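Local atomic coordinates of alcohol dehydrogenase, zinc-containing (Thermotoga maritima, PDB entry 1VJ0), a protein that binds two zinc ions per chain and probably works as an oxidoreductase of the zinc-containing alcohol dehydrogenase family. Residues S44-I49 against H152-P157. Residues are numbered along the deposited sequence; the frame is centred on the assembly and turned at random.
Sequences SILVEI and HIVLDP
Ile45 and Leu155 exchange two backbone hydrogen bonds, Ile45 N to Leu155 O at 2.8 Å and Leu155 N to Ile45 O at 2.8 Å, the latter nearly straight (175° at the hydrogen). Val47 and Ile153 form the second such pair, whereas Leu46–Val154 and Glu48–His152 are non-hydrogen-bonded pairs, which establishes an antiparallel register. Val47 O also receives a CA-H...O contact from His152 CA at 3.0 Å.

Side chains alternate between two faces. On one, Val47 CG2 meets Leu155 CD1 at 3.9 Å, while CG2 of Ile153 lies 3.7 Å from Val47 CB; the Ile153 chi1 of -171° sends CG1 anti to the backbone N and leaves CG2 to make this touch. Trp106 of strand 103-106 packs on Val47, Ile49 and Leu155. On the other, Leu46 CD1 reaches Val154 CG2 at 3.9 Å, and the His152 ring leans obliquely over the Glu48 backbone, CD2 3.6 Å from Glu48 CA.

Further out, Glu48 forms a salt bridge with Arg82, and Asp156, just past strand 152-155, one with Arg137. Leu46 and Glu48 bond through their backbones to strand 78-86, so strand 45-54 of the GroES-like domain spends backbone polar groups on both flanks while Val47, Ile153 and Leu155 build an apolar face.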
loop_
_atom_site.group_PDB
_atom_site.type_symbol
_atom_site.label_atom_id
_atom_site.label_comp_id
_atom_site.label_asym_id
_atom_site.label_seq_id
_atom_site.Cartn_x
_atom_site.Cartn_y
_atom_site.Cartn_z
ATOM N N SER A 44 -4.528 -17.123 33.440
ATOM C CA SER A 44 -3.798 -18.136 32.692
ATOM C C SER A 44 -4.711 -19.260 32.249
ATOM O O SER A 44 -5.759 -19.452 32.852
ATOM C CB SER A 44 -2.757 -18.795 33.604
ATOM O OG SER A 44 -1.704 -17.902 33.892
ATOM N N ILE A 45 -4.238 -20.024 31.252
ATOM C CA ILE A 45 -4.921 -21.166 30.696
ATOM C C ILE A 45 -4.051 -22.430 30.838
ATOM O O ILE A 45 -2.928 -22.465 30.350
ATOM C CB ILE A 45 -5.262 -20.953 29.177
ATOM C CG1 ILE A 45 -6.027 -19.646 28.992
ATOM C CG2 ILE A 45 -6.117 -22.117 28.688
ATOM C CD1 ILE A 45 -5.162 -18.379 28.712
ATOM N N LEU A 46 -4.553 -23.427 31.545
ATOM C CA LEU A 46 -3.843 -24.700 31.629
ATOM C C LEU A 46 -4.263 -25.549 30.457
ATOM O O LEU A 46 -5.473 -25.809 30.276
ATOM C CB LEU A 46 -4.177 -25.395 32.926
ATOM C CG LEU A 46 -3.438 -26.693 33.233
ATOM C CD1 LEU A 46 -1.920 -26.560 33.186
ATOM C CD2 LEU A 46 -3.909 -27.166 34.637
ATOM N N VAL A 47 -3.296 -25.983 29.680
ATOM C CA VAL A 47 -3.530 -26.678 28.421
ATOM C C VAL A 47 -2.846 -28.037 28.439
ATOM O O VAL A 47 -1.671 -28.140 28.800
ATOM C CB VAL A 47 -3.041 -25.823 27.212
ATOM C CG1 VAL A 47 -3.248 -26.547 25.862
ATOM C CG2 VAL A 47 -3.760 -24.475 27.219
ATOM N N GLU A 48 -3.602 -29.058 28.079
ATOM C CA GLU A 48 -3.075 -30.385 27.794
ATOM C C GLU A 48 -2.502 -30.395 26.384
ATOM O O GLU A 48 -3.219 -30.123 25.402
ATOM C CB GLU A 48 -4.212 -31.418 27.907
ATOM C CG GLU A 48 -3.750 -32.843 27.593
ATOM C CD GLU A 48 -4.874 -33.811 27.292
ATOM O OE1 GLU A 48 -6.077 -33.422 27.337
ATOM O OE2 GLU A 48 -4.508 -34.965 26.963
ATOM N N ILE A 49 -1.210 -30.647 26.256
ATOM C CA ILE A 49 -0.577 -30.727 24.922
ATOM C C ILE A 49 -1.040 -31.987 24.199
ATOM O O ILE A 49 -0.962 -33.068 24.764
ATOM C CB ILE A 49 0.969 -30.681 25.016
ATOM C CG1 ILE A 49 1.477 -29.326 25.557
ATOM C CG2 ILE A 49 1.642 -31.021 23.694
ATOM C CD1 ILE A 49 1.301 -28.158 24.578
ATOM N N HIS A 152 1.619 -30.800 29.481
ATOM C CA HIS A 152 0.805 -29.594 29.677
ATOM C C HIS A 152 1.641 -28.363 29.499
ATOM O O HIS A 152 2.868 -28.388 29.716
ATOM C CB HIS A 152 0.186 -29.583 31.091
ATOM C CG HIS A 152 -0.768 -30.716 31.333
ATOM N ND1 HIS A 152 -0.343 -31.967 31.726
ATOM C CD2 HIS A 152 -2.120 -30.783 31.238
ATOM C CE1 HIS A 152 -1.392 -32.774 31.821
ATOM N NE2 HIS A 152 -2.481 -32.085 31.510
ATOM N N ILE A 153 0.970 -27.249 29.186
ATOM C CA ILE A 153 1.601 -25.938 29.189
ATOM C C ILE A 153 0.649 -24.952 29.875
ATOM O O ILE A 153 -0.582 -25.107 29.814
ATOM C CB ILE A 153 1.944 -25.482 27.728
ATOM C CG1 ILE A 153 2.813 -24.217 27.722
ATOM C CG2 ILE A 153 0.650 -25.262 26.926
ATOM C CD1 ILE A 153 3.396 -23.923 26.354
ATOM N N VAL A 154 1.216 -23.978 30.585
ATOM C CA VAL A 154 0.443 -22.893 31.148
ATOM C C VAL A 154 0.607 -21.671 30.252
ATOM O O VAL A 154 1.724 -21.181 30.068
ATOM C CB VAL A 154 0.927 -22.533 32.562
ATOM C CG1 VAL A 154 0.140 -21.344 33.119
ATOM C CG2 VAL A 154 0.813 -23.768 33.487
ATOM N N LEU A 155 -0.491 -21.195 29.675
ATOM C CA LEU A 155 -0.470 -20.041 28.769
ATOM C C LEU A 155 -0.886 -18.802 29.574
ATOM O O LEU A 155 -1.870 -18.826 30.326
ATOM C CB LEU A 155 -1.443 -20.256 27.587
ATOM C CG LEU A 155 -1.280 -21.454 26.673
ATOM C CD1 LEU A 155 -2.280 -21.305 25.564
ATOM C CD2 LEU A 155 0.100 -21.540 26.092
ATOM N N ASP A 156 -0.116 -17.732 29.460
ATOM C CA ASP A 156 -0.450 -16.451 30.085
ATOM C C ASP A 156 -1.733 -15.863 29.478
ATOM O O ASP A 156 -2.040 -16.133 28.342
ATOM C CB ASP A 156 0.641 -15.428 29.806
ATOM C CG ASP A 156 1.904 -15.609 30.640
ATOM O OD1 ASP A 156 1.846 -15.791 31.874
ATOM O OD2 ASP A 156 3.031 -15.535 30.111
ATOM N N PRO A 157 -2.423 -14.974 30.198
ATOM C CA PRO A 157 -3.658 -14.354 29.689
ATOM C C PRO A 157 -3.429 -13.568 28.425
ATOM O O PRO A 157 -4.326 -13.434 27.607
ATOM C CB PRO A 157 -4.125 -13.458 30.861
ATOM C CG PRO A 157 -2.928 -13.276 31.760
ATOM C CD PRO A 157 -2.111 -14.526 31.565
#